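Local coordinates for protein adenylosuccinate lyase (Francisella tularensis subsp. tularensis SCHU S4, PDB 4EEI) that probably catalyses the release of fumarate from adenylosuccinate to give AMP, and the analogous cleavage of a succinyl-carboxamide intermediate earlier in purine biosynthesis, at residues 35-40 with 192-197; 350-355 with 407-412; 7-12 with 110-115; 205-208 with 214-217. All coordinates share one frame; numbering follows the deposited sequence.

Contact 1: 35-40 with 192-197; sequences EDRMVP and TEDEKK. With EDO (1,2-ethanediol), chain Y.
D36 and D194 bring the loop 35-40 and the first turn of helix 192-202 closest together, yet their CA atoms remain 8.3 Å apart, so the gap is spanned by charged side chains. R37 and D194 form the more elaborate of the two salt bridges. The arginine presents its NE-NH1 side, and both nitrogens converge on a single oxygen: NH1 lies 2.8 Å from D194 OD2, while NE reaches the same OD2 at 3.1 Å and adds only a weak bond to OD1. Guanidinium and carboxylate are nearly coplanar, their planes 7° apart, which keeps OD2 in the plane of the arginine's N-H bonds. Bends at chi2 (-137°) and chi3 (-101°) swing the guanidinium round to D194. NH1 also donates to the carbonyl of I189, which fixes the group from a second direction.

Alongside, K197 runs extended beyond CG and sets NZ 2.7 Å from D36 OD2, on the lone pair turned away from the other oxygen. E193, one turn earlier on the helix, makes a longer ion pair with K197, and K41 takes the other oxygen of D36. With acids and bases alternating across the gap, each charge is probably balanced locally, and two independent ionic ties join the loop to the helix with little apolar packing between them.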
loop_
_atom_site.group_PDB
_atom_site.type_symbol
_atom_site.label_atom_id
_atom_site.label_comp_id
_atom_site.label_asym_id
_atom_site.label_seq_id
_atom_site.Cartn_x
_atom_site.Cartn_y
_atom_site.Cartn_z
ATOM N N GLU B 35 23.804 -22.623 -33.069
ATOM C CA GLU B 35 24.651 -22.902 -34.222
ATOM C C GLU B 35 25.760 -23.891 -33.874
ATOM O O GLU B 35 26.361 -24.499 -34.757
ATOM C CB GLU B 35 25.247 -21.608 -34.779
ATOM C CG GLU B 35 24.302 -20.838 -35.689
ATOM C CD GLU B 35 24.917 -19.563 -36.229
ATOM O OE1 GLU B 35 26.160 -19.446 -36.216
ATOM O OE2 GLU B 35 24.156 -18.677 -36.668
ATOM N N ASP B 36 26.023 -24.050 -32.581
ATOM C CA ASP B 36 26.945 -25.076 -32.109
ATOM C C ASP B 36 26.300 -26.457 -32.149
ATOM O O ASP B 36 26.959 -27.466 -31.904
ATOM C CB ASP B 36 27.418 -24.761 -30.690
ATOM C CG ASP B 36 28.503 -23.704 -30.657
ATOM O OD1 ASP B 36 28.838 -23.160 -31.729
ATOM O OD2 ASP B 36 29.023 -23.419 -29.560
ATOM N N ARG B 37 25.010 -26.494 -32.458
ATOM C CA ARG B 37 24.299 -27.755 -32.617
ATOM C C ARG B 37 23.709 -27.880 -34.017
ATOM O O ARG B 37 24.419 -28.192 -34.970
ATOM C CB ARG B 37 23.200 -27.886 -31.563
ATOM C CG ARG B 37 23.704 -27.762 -30.134
ATOM C CD ARG B 37 23.075 -28.810 -29.233
ATOM N NE ARG B 37 21.992 -28.254 -28.428
ATOM C CZ ARG B 37 20.786 -28.799 -28.323
ATOM N NH1 ARG B 37 19.860 -28.226 -27.569
ATOM N NH2 ARG B 37 20.503 -29.919 -28.974
ATOM N N MET B 38 22.408 -27.636 -34.135
ATOM C CA MET B 38 21.656 -28.071 -35.305
ATOM C C MET B 38 21.467 -26.945 -36.320
ATOM O O MET B 38 21.071 -27.187 -37.458
ATOM C CB MET B 38 20.296 -28.638 -34.891
ATOM C CG MET B 38 19.282 -27.584 -34.478
ATOM S SD MET B 38 19.526 -27.027 -32.782
ATOM C CE MET B 38 19.103 -28.511 -31.876
ATOM N N VAL B 39 21.751 -25.715 -35.902
ATOM C CA VAL B 39 21.563 -24.556 -36.766
ATOM C C VAL B 39 22.807 -24.282 -37.605
ATOM O O VAL B 39 23.913 -24.193 -37.078
ATOM C CB VAL B 39 21.222 -23.293 -35.953
ATOM C CG1 VAL B 39 20.838 -22.154 -36.885
ATOM C CG2 VAL B 39 20.105 -23.584 -34.965
ATOM N N PRO B 40 22.617 -24.147 -38.913
ATOM C CA PRO B 40 23.735 -23.879 -39.826
ATOM C C PRO B 40 24.482 -22.619 -39.406
ATOM O O PRO B 40 23.836 -21.623 -39.059
ATOM C CB PRO B 40 23.037 -23.651 -41.169
ATOM C CG PRO B 40 21.782 -24.463 -41.075
ATOM C CD PRO B 40 21.343 -24.326 -39.635
ATOM N N THR B 192 21.632 -26.483 -20.795
ATOM C CA THR B 192 22.179 -25.381 -19.994
ATOM C C THR B 192 23.395 -24.746 -20.676
ATOM O O THR B 192 23.694 -23.572 -20.465
ATOM C CB THR B 192 22.532 -25.804 -18.561
ATOM O OG1 THR B 192 23.341 -26.985 -18.596
ATOM C CG2 THR B 192 21.257 -26.065 -17.752
ATOM N N GLU B 193 24.089 -25.526 -21.496
ATOM C CA GLU B 193 25.205 -25.006 -22.276
ATOM C C GLU B 193 24.725 -23.985 -23.316
ATOM O O GLU B 193 25.351 -22.929 -23.498
ATOM C CB GLU B 193 25.942 -26.157 -22.963
ATOM C CG GLU B 193 27.127 -25.720 -23.812
ATOM C CD GLU B 193 27.790 -26.889 -24.545
ATOM O OE1 GLU B 193 27.116 -27.537 -25.379
ATOM O OE2 GLU B 193 28.984 -27.155 -24.286
ATOM N N ASP B 194 23.622 -24.292 -24.003
ATOM C CA ASP B 194 23.051 -23.340 -24.958
ATOM C C ASP B 194 22.667 -22.063 -24.243
ATOM O O ASP B 194 23.004 -20.960 -24.674
ATOM C CB ASP B 194 21.793 -23.901 -25.615
ATOM C CG ASP B 194 22.045 -25.173 -26.381
ATOM O OD1 ASP B 194 23.151 -25.333 -26.934
ATOM O OD2 ASP B 194 21.114 -26.012 -26.431
ATOM N N GLU B 195 21.938 -22.231 -23.148
ATOM C CA GLU B 195 21.478 -21.105 -22.352
ATOM C C GLU B 195 22.643 -20.219 -21.942
ATOM O O GLU B 195 22.590 -19.000 -22.085
ATOM C CB GLU B 195 20.757 -21.623 -21.112
ATOM C CG GLU B 195 20.283 -20.526 -20.191
ATOM C CD GLU B 195 19.499 -21.070 -19.019
ATOM O OE1 GLU B 195 19.976 -22.039 -18.386
ATOM O OE2 GLU B 195 18.421 -20.511 -18.720
ATOM N N LYS B 196 23.710 -20.844 -21.456
ATOM C CA LYS B 196 24.885 -20.112 -20.983
ATOM C C LYS B 196 25.570 -19.319 -22.110
ATOM O O LYS B 196 25.981 -18.165 -21.919
ATOM C CB LYS B 196 25.871 -21.105 -20.351
ATOM C CG LYS B 196 27.025 -20.459 -19.600
ATOM C CD LYS B 196 26.501 -19.600 -18.462
ATOM C CE LYS B 196 27.637 -19.012 -17.642
ATOM N NZ LYS B 196 28.602 -18.245 -18.480
ATOM N N LYS B 197 25.701 -19.937 -23.282
ATOM C CA LYS B 197 26.305 -19.254 -24.429
ATOM C C LYS B 197 25.471 -18.045 -24.842
ATOM O O LYS B 197 25.996 -16.959 -25.088
ATOM C CB LYS B 197 26.462 -20.214 -25.610
ATOM C CG LYS B 197 27.512 -21.294 -25.406
ATOM C CD LYS B 197 27.517 -22.284 -26.573
ATOM C CE LYS B 197 28.472 -23.444 -26.325
ATOM N NZ LYS B 197 28.183 -24.590 -27.237
HETATM C C1 EDO Y . 28.761 -28.640 -34.089
HETATM O O1 EDO Y . 28.371 -27.518 -34.892
HETATM C C2 EDO Y . 27.634 -29.667 -34.067
HETATM O O2 EDO Y . 27.220 -29.948 -35.411
#

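Contact 2: 350-355 with 407-412; sequences AYLSSF and PEMDFE
The methyl end of M409 sits squarely over the ring of F355, and this is the tight part of the contact. CE lies 3.9 Å from the centroid of the F355 ring and only 6° off the ring normal, a CH-pi contact over the middle of the face. The sulfur follows at an oblique angle, with SD 4.3 Å from the same centroid, making this a Met-aromatic pair as well. Bends at chi2 (-41°) and chi3 (-101°) fold the methionine back on itself, so that CG, SD and CE all face the phenylalanine; CG comes within 3.7 Å of F355 CE2. The same methyl group also meets a leucine branch, L352 CD2 being 3.8 Å from M409 CE. L352 and F355 stand about one helical turn apart, and the methionine packs against both.

Packing is thinner toward P407. Its CG reaches the edge of the F355 ring, near the ring plane, at 4.0 Å from CZ, while the proline itself is exposed. Beyond M409, the CB of D410 points away from helix 352-363 and its carboxylate caps the amide of G413.

Further cover for the buried side comes from T417 and Y418 of helix 411-418, and C188 of the second subunit also packs on F355. A methionine from the loop before helix 411-418 is thus inserted against the first turn of helix 352-363, a Met-aromatic packing motif that joins these two helical elements in the all-helical C-terminal part of the chain.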
loop_
_atom_site.group_PDB
_atom_site.type_symbol
_atom_site.label_atom_id
_atom_site.label_comp_id
_atom_site.label_asym_id
_atom_site.label_seq_id
_atom_site.Cartn_x
_atom_site.Cartn_y
_atom_site.Cartn_z
ATOM N N ALA B 350 16.868 31.443 23.358
ATOM C CA ALA B 350 16.375 30.476 24.344
ATOM C C ALA B 350 17.304 29.280 24.570
ATOM O O ALA B 350 17.501 28.838 25.701
ATOM C CB ALA B 350 14.981 29.998 23.964
ATOM N N TYR B 351 17.864 28.765 23.484
ATOM C CA TYR B 351 18.776 27.623 23.517
ATOM C C TYR B 351 19.994 27.836 24.426
ATOM O O TYR B 351 20.618 26.875 24.879
ATOM C CB TYR B 351 19.237 27.273 22.099
ATOM C CG TYR B 351 19.782 28.440 21.312
ATOM C CD1 TYR B 351 18.968 29.162 20.447
ATOM C CD2 TYR B 351 21.115 28.814 21.422
ATOM C CE1 TYR B 351 19.467 30.226 19.721
ATOM C CE2 TYR B 351 21.621 29.874 20.701
ATOM C CZ TYR B 351 20.795 30.578 19.854
ATOM O OH TYR B 351 21.297 31.639 19.135
ATOM N N LEU B 352 20.335 29.089 24.691
ATOM C CA LEU B 352 21.546 29.384 25.452
ATOM C C LEU B 352 21.487 28.910 26.903
ATOM O O LEU B 352 22.522 28.668 27.519
ATOM C CB LEU B 352 21.868 30.876 25.410
ATOM C CG LEU B 352 22.436 31.434 24.104
ATOM C CD1 LEU B 352 22.780 32.913 24.259
ATOM C CD2 LEU B 352 23.657 30.652 23.670
ATOM N N SER B 353 20.283 28.790 27.450
ATOM C CA SER B 353 20.134 28.333 28.827
ATOM C C SER B 353 20.666 26.917 29.002
ATOM O O SER B 353 21.371 26.626 29.973
ATOM C CB SER B 353 18.677 28.414 29.269
ATOM O OG SER B 353 18.258 29.762 29.343
ATOM N N SER B 354 20.339 26.041 28.057
ATOM C CA SER B 354 20.860 24.680 28.099
ATOM C C SER B 354 22.383 24.686 28.005
ATOM O O SER B 354 23.051 23.891 28.663
ATOM C CB SER B 354 20.268 23.815 26.987
ATOM O OG SER B 354 20.836 22.517 27.023
ATOM N N PHE B 355 22.928 25.590 27.196
ATOM C CA PHE B 355 24.374 25.693 27.069
ATOM C C PHE B 355 24.998 26.039 28.416
ATOM O O PHE B 355 25.874 25.321 28.908
ATOM C CB PHE B 355 24.768 26.727 26.015
ATOM C CG PHE B 355 26.236 27.042 26.011
ATOM C CD1 PHE B 355 27.142 26.174 25.417
ATOM C CD2 PHE B 355 26.716 28.189 26.631
ATOM C CE1 PHE B 355 28.498 26.452 25.424
ATOM C CE2 PHE B 355 28.069 28.471 26.643
ATOM C CZ PHE B 355 28.961 27.598 26.039
ATOM N N PRO B 407 33.053 31.192 27.873
ATOM C CA PRO B 407 33.243 31.802 26.554
ATOM C C PRO B 407 32.091 32.738 26.210
ATOM O O PRO B 407 30.953 32.493 26.614
ATOM C CB PRO B 407 33.247 30.596 25.614
ATOM C CG PRO B 407 32.356 29.603 26.294
ATOM C CD PRO B 407 32.597 29.792 27.781
ATOM N N GLU B 408 32.401 33.810 25.490
ATOM C CA GLU B 408 31.402 34.794 25.105
ATOM C C GLU B 408 30.440 34.199 24.088
ATOM O O GLU B 408 30.860 33.671 23.061
ATOM C CB GLU B 408 32.076 36.038 24.524
ATOM C CG GLU B 408 31.111 37.146 24.141
ATOM C CD GLU B 408 30.397 37.735 25.341
ATOM O OE1 GLU B 408 29.262 38.227 25.178
ATOM O OE2 GLU B 408 30.974 37.704 26.448
ATOM N N MET B 409 29.150 34.282 24.383
ATOM C CA MET B 409 28.139 33.723 23.498
ATOM C C MET B 409 27.493 34.781 22.613
ATOM O O MET B 409 26.270 34.868 22.526
ATOM C CB MET B 409 27.078 32.966 24.297
ATOM C CG MET B 409 27.521 31.585 24.753
ATOM S SD MET B 409 28.450 30.689 23.493
ATOM C CE MET B 409 27.183 29.591 22.867
ATOM N N ASP B 410 28.321 35.582 21.953
ATOM C CA ASP B 410 27.828 36.508 20.947
ATOM C C ASP B 410 27.611 35.713 19.668
ATOM O O ASP B 410 27.734 34.490 19.672
ATOM C CB ASP B 410 28.818 37.651 20.716
ATOM C CG ASP B 410 30.214 37.158 20.400
ATOM O OD1 ASP B 410 30.432 35.930 20.410
ATOM O OD2 ASP B 410 31.096 38.003 20.141
ATOM N N PHE B 411 27.291 36.394 18.575
ATOM C CA PHE B 411 27.039 35.697 17.321
ATOM C C PHE B 411 28.208 34.803 16.923
ATOM O O PHE B 411 28.021 33.627 16.614
ATOM C CB PHE B 411 26.716 36.679 16.196
ATOM C CG PHE B 411 26.195 36.017 14.953
ATOM C CD1 PHE B 411 24.964 35.386 14.954
ATOM C CD2 PHE B 411 26.941 36.018 13.787
ATOM C CE1 PHE B 411 24.483 34.773 13.815
ATOM C CE2 PHE B 411 26.465 35.406 12.644
ATOM C CZ PHE B 411 25.234 34.783 12.658
ATOM N N GLU B 412 29.413 35.362 16.955
ATOM C CA GLU B 412 30.614 34.630 16.569
ATOM C C GLU B 412 30.865 33.432 17.477
ATOM O O GLU B 412 31.239 32.359 17.009
ATOM C CB GLU B 412 31.832 35.556 16.586
ATOM C CG GLU B 412 31.908 36.512 15.408
ATOM C CD GLU B 412 33.328 36.947 15.102
ATOM O OE1 GLU B 412 34.192 36.841 16.000
ATOM O OE2 GLU B 412 33.582 37.392 13.963
#

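Contact 3: 7-12 with 110-115; sequences VAEISK and MSYVIK
The carbonyl oxygen of V7 is gripped by two amides, those of I10 at 3.0 Å and S11 at 3.1 Å, and this pair of hydrogen bonds closes the first turn of helix 8-14, from which E9 and I10 meet Y112. Nothing polar crosses to helix 94-131; both residues instead pack against the tyrosine side chain.

E9 comes over one face. Its CG stands 3.8 Å above the plane, displaced from the centre toward the rim, in a CH-pi contact 4.1 Å from the centroid of the Y112 ring. With chi1 at 61°, CG lies between the backbone N and the carbonyl carbon, and the bend at chi2 turns the chain so that its aliphatic part, rather than the carboxylate, covers the ring; carboxylate and ring planes are 59° apart. The acid end is held elsewhere: OE1 forms a salt bridge with R325 of helix 304-333, an arginine that also packs on Y112.

I10 supplies the second touch. Its terminal methyl CD1 lies 3.6 Å from Y112 CD2 and 3.7 Å from Y112 CB, near the root of the ring, whereas E9 sits closer to the phenolic end. The two residues therefore divide the length of the tyrosine between them.

One glutamate thus serves two purposes: its CG packs on an aromatic face, while the salt bridge to R325 probably balances the charge of its carboxylate. The N-terminal helix is in this way tied to two long helices through a single side chain.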
loop_
_atom_site.group_PDB
_atom_site.type_symbol
_atom_site.label_atom_id
_atom_site.label_comp_id
_atom_site.label_asym_id
_atom_site.label_seq_id
_atom_site.Cartn_x
_atom_site.Cartn_y
_atom_site.Cartn_z
ATOM N N VAL B 7 9.858 11.817 -20.649
ATOM C CA VAL B 7 11.260 11.979 -21.013
ATOM C C VAL B 7 11.504 11.082 -22.212
ATOM O O VAL B 7 11.423 9.862 -22.094
ATOM C CB VAL B 7 12.187 11.555 -19.869
ATOM C CG1 VAL B 7 13.652 11.720 -20.283
ATOM C CG2 VAL B 7 11.877 12.366 -18.610
ATOM N N ALA B 8 11.812 11.691 -23.352
ATOM C CA ALA B 8 11.818 10.997 -24.640
ATOM C C ALA B 8 12.643 9.710 -24.662
ATOM O O ALA B 8 12.183 8.686 -25.169
ATOM C CB ALA B 8 12.255 11.951 -25.758
ATOM N N GLU B 9 13.854 9.754 -24.116
ATOM C CA GLU B 9 14.749 8.606 -24.221
ATOM C C GLU B 9 14.287 7.449 -23.347
ATOM O O GLU B 9 14.610 6.291 -23.616
ATOM C CB GLU B 9 16.190 8.991 -23.881
ATOM C CG GLU B 9 16.379 9.508 -22.469
ATOM C CD GLU B 9 16.498 11.019 -22.432
ATOM O OE1 GLU B 9 17.343 11.527 -21.660
ATOM O OE2 GLU B 9 15.745 11.696 -23.175
ATOM N N ILE B 10 13.523 7.744 -22.296
ATOM C CA ILE B 10 13.002 6.660 -21.466
ATOM C C ILE B 10 11.767 6.025 -22.111
ATOM O O ILE B 10 11.646 4.806 -22.165
ATOM C CB ILE B 10 12.687 7.135 -20.039
ATOM C CG1 ILE B 10 13.914 7.821 -19.432
ATOM C CG2 ILE B 10 12.228 5.965 -19.166
ATOM C CD1 ILE B 10 15.172 6.950 -19.424
ATOM N N SER B 11 10.848 6.835 -22.622
ATOM C CA SER B 11 9.663 6.237 -23.224
ATOM C C SER B 11 10.033 5.460 -24.496
ATOM O O SER B 11 9.366 4.488 -24.844
ATOM C CB SER B 11 8.581 7.285 -23.484
ATOM O OG SER B 11 9.063 8.302 -24.315
ATOM N N LYS B 12 11.107 5.881 -25.156
ATOM C CA LYS B 12 11.585 5.207 -26.357
ATOM C C LYS B 12 12.003 3.775 -26.040
ATOM O O LYS B 12 11.752 2.857 -26.818
ATOM C CB LYS B 12 12.758 5.970 -26.974
ATOM C CG LYS B 12 13.265 5.378 -28.278
ATOM C CD LYS B 12 14.311 6.273 -28.921
ATOM C CE LYS B 12 14.814 5.683 -30.229
ATOM N NZ LYS B 12 15.784 4.578 -30.002
ATOM N N MET B 110 17.865 1.506 -16.119
ATOM C CA MET B 110 18.679 1.698 -14.919
ATOM C C MET B 110 19.885 2.589 -15.153
ATOM O O MET B 110 20.284 3.350 -14.264
ATOM C CB MET B 110 19.154 0.355 -14.361
ATOM C CG MET B 110 18.096 -0.403 -13.615
ATOM S SD MET B 110 18.826 -1.824 -12.772
ATOM C CE MET B 110 19.835 -1.013 -11.527
ATOM N N SER B 111 20.478 2.484 -16.339
ATOM C CA SER B 111 21.647 3.285 -16.663
ATOM C C SER B 111 21.325 4.767 -16.546
ATOM O O SER B 111 22.145 5.553 -16.068
ATOM C CB SER B 111 22.142 2.959 -18.074
ATOM O OG SER B 111 22.588 1.617 -18.125
ATOM N N TYR B 112 20.126 5.144 -16.981
ATOM C CA TYR B 112 19.706 6.544 -16.914
ATOM C C TYR B 112 19.373 6.960 -15.478
ATOM O O TYR B 112 19.706 8.070 -15.055
ATOM C CB TYR B 112 18.498 6.803 -17.825
ATOM C CG TYR B 112 18.828 6.918 -19.298
ATOM C CD1 TYR B 112 19.428 8.068 -19.813
ATOM C CD2 TYR B 112 18.523 5.894 -20.181
ATOM C CE1 TYR B 112 19.733 8.181 -21.167
ATOM C CE2 TYR B 112 18.820 6.001 -21.537
ATOM C CZ TYR B 112 19.423 7.143 -22.020
ATOM O OH TYR B 112 19.709 7.237 -23.366
ATOM N N VAL B 113 18.704 6.082 -14.741
ATOM C CA VAL B 113 18.350 6.373 -13.352
ATOM C C VAL B 113 19.611 6.582 -12.529
ATOM O O VAL B 113 19.703 7.527 -11.753
ATOM C CB VAL B 113 17.545 5.232 -12.747
ATOM C CG1 VAL B 113 17.247 5.506 -11.261
ATOM C CG2 VAL B 113 16.248 5.042 -13.531
ATOM N N ILE B 114 20.589 5.703 -12.723
ATOM C CA ILE B 114 21.837 5.771 -11.961
ATOM C C ILE B 114 22.615 7.051 -12.282
ATOM O O ILE B 114 23.134 7.728 -11.376
ATOM C CB ILE B 114 22.697 4.509 -12.199
ATOM C CG1 ILE B 114 22.075 3.322 -11.466
ATOM C CG2 ILE B 114 24.140 4.719 -11.709
ATOM C CD1 ILE B 114 22.733 1.981 -11.782
ATOM N N LYS B 115 22.685 7.400 -13.565
ATOM C CA LYS B 115 23.380 8.618 -13.971
ATOM C C LYS B 115 22.699 9.820 -13.339
ATOM O O LYS B 115 23.359 10.721 -12.809
ATOM C CB LYS B 115 23.367 8.773 -15.495
ATOM C CG LYS B 115 24.012 10.066 -15.977
ATOM C CD LYS B 115 23.729 10.336 -17.454
ATOM C CE LYS B 115 24.436 11.607 -17.948
ATOM N NZ LYS B 115 24.069 12.834 -17.173
#

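Contact 4: 205-208 with 214-217; sequences PVEE and IPRD
The connection between helices 192-202 and 217-244 folds back on itself, bringing E207 on one limb beside I214 and P215 on the other. It also carries Q212, a succinate-binding residue, and the I214 side chain lies about 9 Å from that of the AMP-binding R301. The closest CA atoms, those of E207 and I214, are 6.9 Å apart. The carboxylate of E207 is laid against the proline ring: CD is 3.6 Å from P215 CD and 3.8 Å from P215 CG. At the same time OE2 approaches the branch methyl of isoleucine, 3.4 Å from I214 CG2. The glutamate gets there by leaving the backbone with CG opposite its own N (chi1 -175°) and then bending at chi2.

No hydrogen bond crosses between the limbs. OE2 of this buried acid is bonded to T177 OG1 and in a salt bridge to R218, while the same carboxylate, with CG, packs on the other limb; these partners would be expected to stabilise the charged form.

The second limb is braced from within. R216 NH1 donates to the carbonyl oxygen of I214 over 2.9 Å, in the carbonyl plane, with an N-H...O angle of 146°. The same NH1 pairs with D99 of helix 94-131, whose carboxylate also accepts from the amide of I214, while NE pairs with E309 of helix 304-333. D217, the first residue of helix 217-244, forms salt bridges with R163 and R164 of the second subunit. The contact thus lies between helices 94-131 and 304-333 of its own chain and helix 151-173 of the neighbouring subunit.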
loop_
_atom_site.group_PDB
_atom_site.type_symbol
_atom_site.label_atom_id
_atom_site.label_comp_id
_atom_site.label_asym_id
_atom_site.label_seq_id
_atom_site.Cartn_x
_atom_site.Cartn_y
_atom_site.Cartn_z
ATOM N N PRO B 205 23.862 -12.681 -16.446
ATOM C CA PRO B 205 23.962 -14.026 -15.869
ATOM C C PRO B 205 22.659 -14.812 -16.027
ATOM O O PRO B 205 21.595 -14.221 -16.224
ATOM C CB PRO B 205 24.227 -13.752 -14.387
ATOM C CG PRO B 205 23.599 -12.416 -14.130
ATOM C CD PRO B 205 23.793 -11.634 -15.411
ATOM N N VAL B 206 22.761 -16.133 -15.923
ATOM C CA VAL B 206 21.628 -17.037 -16.079
ATOM C C VAL B 206 20.852 -17.145 -14.762
ATOM O O VAL B 206 21.450 -17.220 -13.678
ATOM C CB VAL B 206 22.131 -18.425 -16.496
ATOM C CG1 VAL B 206 21.004 -19.443 -16.504
ATOM C CG2 VAL B 206 22.809 -18.350 -17.863
ATOM N N GLU B 207 19.526 -17.138 -14.854
ATOM C CA GLU B 207 18.679 -17.310 -13.675
ATOM C C GLU B 207 18.929 -18.697 -13.069
ATOM O O GLU B 207 18.897 -19.697 -13.793
ATOM C CB GLU B 207 17.209 -17.143 -14.077
ATOM C CG GLU B 207 16.247 -17.191 -12.916
ATOM C CD GLU B 207 16.473 -16.054 -11.958
ATOM O OE1 GLU B 207 16.818 -16.304 -10.783
ATOM O OE2 GLU B 207 16.301 -14.901 -12.386
ATOM N N GLU B 208 19.170 -18.752 -11.763
ATOM C CA GLU B 208 19.530 -20.003 -11.103
ATOM C C GLU B 208 18.429 -21.049 -11.238
ATOM O O GLU B 208 18.664 -22.153 -11.723
ATOM C CB GLU B 208 19.837 -19.761 -9.624
ATOM C CG GLU B 208 21.248 -19.269 -9.358
ATOM C CD GLU B 208 21.375 -17.767 -9.498
ATOM O OE1 GLU B 208 20.339 -17.099 -9.698
ATOM O OE2 GLU B 208 22.509 -17.255 -9.407
ATOM N N ILE B 214 11.115 -15.772 -15.474
ATOM C CA ILE B 214 12.093 -15.358 -14.474
ATOM C C ILE B 214 11.290 -14.911 -13.259
ATOM O O ILE B 214 10.265 -14.240 -13.418
ATOM C CB ILE B 214 12.927 -14.196 -15.027
ATOM C CG1 ILE B 214 13.966 -14.732 -16.023
ATOM C CG2 ILE B 214 13.599 -13.403 -13.914
ATOM C CD1 ILE B 214 14.815 -13.649 -16.669
ATOM N N PRO B 215 11.721 -15.294 -12.042
ATOM C CA PRO B 215 10.901 -14.962 -10.862
ATOM C C PRO B 215 10.796 -13.454 -10.633
ATOM O O PRO B 215 11.758 -12.709 -10.858
ATOM C CB PRO B 215 11.639 -15.653 -9.698
ATOM C CG PRO B 215 13.054 -15.870 -10.208
ATOM C CD PRO B 215 12.911 -16.098 -11.691
ATOM N N ARG B 216 9.625 -13.006 -10.194
ATOM C CA ARG B 216 9.339 -11.574 -10.172
ATOM C C ARG B 216 9.914 -10.824 -8.984
ATOM O O ARG B 216 9.757 -9.600 -8.899
ATOM C CB ARG B 216 7.828 -11.328 -10.292
ATOM C CG ARG B 216 7.416 -10.707 -11.633
ATOM C CD ARG B 216 7.896 -11.553 -12.813
ATOM N NE ARG B 216 7.739 -10.858 -14.098
ATOM C CZ ARG B 216 8.206 -11.319 -15.255
ATOM N NH1 ARG B 216 8.864 -12.471 -15.293
ATOM N NH2 ARG B 216 8.013 -10.635 -16.371
ATOM N N ASP B 217 10.597 -11.526 -8.080
ATOM C CA ASP B 217 11.182 -10.857 -6.912
ATOM C C ASP B 217 12.403 -10.007 -7.263
ATOM O O ASP B 217 12.817 -9.139 -6.479
ATOM C CB ASP B 217 11.524 -11.856 -5.793
ATOM C CG ASP B 217 12.664 -12.800 -6.172
ATOM O OD1 ASP B 217 13.815 -12.584 -5.719
ATOM O OD2 ASP B 217 12.395 -13.767 -6.913
#

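Along the chain, contacts 1 and 3 interleave, since 35-40 falls between the two segments of contact 3 and 192-197 follows both. Contact 4 comes next and contact 2 last. Contacts 1 and 4 adjoin, their centres 20 Å apart, because E195 and K196 of helix 192-202 pack on V206; both also touch the second subunit. Contact 3 lies nearest the chain's centre, with its own centre 23 Å from that of contact 4. Contact 2 stands at the opposite end, centre to centre 76 Å from contact 1. Such spacing illustrates how the contacts of an elongated, mainly helical lyase subunit are spread from one end to the other, with long helices between.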